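Local coordinates for protein Cap5O (Staphylococcus aureus, PDB 3OJO) that probably oxidises UDP-N-acetyl-mannosamine with NAD as cofactor, as a dehydrogenase involved in capsular polysaccharide biosynthesis, at residues L239-V243 / L244-E248. Sequence-based numbering, arbitrary orientation.
Sequences LNINV and LDVIE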
loop_
_atom_site.group_PDB
_atom_site.type_symbol
_atom_site.label_atom_id
_atom_site.label_comp_id
_atom_site.label_asym_id
_atom_site.label_seq_id
_atom_site.Cartn_x
_atom_site.Cartn_y
_atom_site.Cartn_z
ATOM N N LEU B 239 18.139 7.741 11.343
ATOM C CA LEU B 239 18.754 6.643 12.092
ATOM C C LEU B 239 19.983 6.051 11.390
ATOM O O LEU B 239 20.492 5.020 11.830
ATOM C CB LEU B 239 17.724 5.530 12.361
ATOM C CG LEU B 239 16.388 5.898 13.013
ATOM C CD1 LEU B 239 15.451 4.715 12.978
ATOM C CD2 LEU B 239 16.579 6.345 14.449
ATOM N N ASN B 240 20.465 6.691 10.312
ATOM C CA ASN B 240 21.611 6.214 9.534
ATOM C C ASN B 240 21.395 4.807 9.034
ATOM O O ASN B 240 22.267 3.947 9.150
ATOM C CB ASN B 240 22.945 6.368 10.293
ATOM C CG ASN B 240 23.373 7.803 10.538
ATOM O OD1 ASN B 240 22.655 8.778 10.235
ATOM N ND2 ASN B 240 24.553 7.955 11.122
ATOM N N ILE B 241 20.190 4.572 8.505
ATOM C CA ILE B 241 19.758 3.320 7.924
ATOM C C ILE B 241 19.572 3.596 6.416
ATOM O O ILE B 241 19.161 4.702 6.023
ATOM C CB ILE B 241 18.491 2.759 8.630
ATOM C CG1 ILE B 241 18.818 2.365 10.097
ATOM C CG2 ILE B 241 17.908 1.551 7.875
ATOM C CD1 ILE B 241 17.573 2.098 11.003
ATOM N N ASN B 242 19.959 2.615 5.577
ATOM C CA ASN B 242 19.795 2.731 4.142
ATOM C C ASN B 242 18.355 2.316 3.808
ATOM O O ASN B 242 18.004 1.148 3.983
ATOM C CB ASN B 242 20.828 1.852 3.400
ATOM C CG ASN B 242 20.795 2.080 1.914
ATOM O OD1 ASN B 242 19.751 1.998 1.245
ATOM N ND2 ASN B 242 21.920 2.438 1.375
ATOM N N VAL B 243 17.537 3.256 3.327
ATOM C CA VAL B 243 16.141 2.962 2.994
ATOM C C VAL B 243 15.969 1.981 1.820
ATOM O O VAL B 243 15.117 1.083 1.888
ATOM C CB VAL B 243 15.251 4.230 2.897
ATOM C CG1 VAL B 243 15.561 5.075 1.664
ATOM C CG2 VAL B 243 13.759 3.871 2.969
ATOM N N LEU B 244 16.846 2.099 0.797
ATOM C CA LEU B 244 16.781 1.278 -0.414
ATOM C C LEU B 244 17.080 -0.176 -0.186
ATOM O O LEU B 244 16.371 -1.036 -0.711
ATOM C CB LEU B 244 17.584 1.893 -1.560
ATOM C CG LEU B 244 17.253 3.359 -1.892
ATOM C CD1 LEU B 244 18.210 3.904 -2.892
ATOM C CD2 LEU B 244 15.786 3.538 -2.351
ATOM N N ASP B 245 18.062 -0.446 0.682
ATOM C CA ASP B 245 18.498 -1.774 1.110
ATOM C C ASP B 245 17.460 -2.446 1.974
ATOM O O ASP B 245 17.249 -3.661 1.854
ATOM C CB ASP B 245 19.833 -1.675 1.850
ATOM C CG ASP B 245 20.998 -1.345 0.933
ATOM O OD1 ASP B 245 20.908 -1.651 -0.274
ATOM O OD2 ASP B 245 22.007 -0.805 1.427
ATOM N N VAL B 246 16.787 -1.660 2.821
ATOM C CA VAL B 246 15.728 -2.168 3.685
ATOM C C VAL B 246 14.436 -2.461 2.892
ATOM O O VAL B 246 13.795 -3.495 3.131
ATOM C CB VAL B 246 15.534 -1.266 4.921
ATOM C CG1 VAL B 246 14.470 -1.836 5.844
ATOM C CG2 VAL B 246 16.851 -1.131 5.683
ATOM N N ILE B 247 14.061 -1.587 1.919
ATOM C CA ILE B 247 12.882 -1.869 1.075
ATOM C C ILE B 247 13.109 -3.234 0.371
ATOM O O ILE B 247 12.259 -4.120 0.480
ATOM C CB ILE B 247 12.531 -0.713 0.100
ATOM C CG1 ILE B 247 12.015 0.512 0.881
ATOM C CG2 ILE B 247 11.498 -1.162 -0.987
ATOM C CD1 ILE B 247 11.997 1.820 0.097
ATOM N N GLU B 248 14.303 -3.425 -0.234
ATOM C CA GLU B 248 14.741 -4.648 -0.923
ATOM C C GLU B 248 14.680 -5.859 0.005
ATOM O O GLU B 248 14.189 -6.914 -0.388
ATOM C CB GLU B 248 16.144 -4.442 -1.529
ATOM C CG GLU B 248 16.740 -5.650 -2.241
ATOM C CD GLU B 248 18.144 -5.438 -2.787
ATOM O OE1 GLU B 248 19.003 -4.895 -2.051
ATOM O OE2 GLU B 248 18.384 -5.812 -3.958
#
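Ile241 and Val246 meet through single methyl groups, CG2 of Ile241 lying 3.6 Å from CG2 of Val246, with the two side chains crossing at a slant. Ile241 sends that methyl forward because CG2 is anti to its own backbone N, leaving CG1 beside the N. Val243 and Ile247, one helical turn apart, lie side by side and point the same way, and the Val243 CG2 to Ile247 CD1 distance is 3.9 Å. These four residues are buried: Ile241 and Val243 also pack on Cys236 of helix 208-238, while Met217 of the second subunit touches Val243 and Val246. Main-chain bonds follow outward, Ile247 N to Val243 O at 2.9 Å and the longer Val246 N to Asn242 O at 3.3 Å. At the polar edge, Asn242 has CG anti to its backbone N (chi1 -173°), which turns the amide back over the helix start. There OD1 accepts from Asp245 N at 3.0 Å; the N-H points nearly straight at OD1, but the donor sits 46° above the amide plane. The Asp245 carboxylate stacks on this amide with the planes 24° apart, Asp245 OD2 being 3.2 Å from Asn242 CG. Asn242 holds the N-cap position, and a side-chain bond to the amide three residues on is the characteristic capping bond of an asparagine there, at the start of helix 243-250 after the loop from helix 208-238 in the family's central domain.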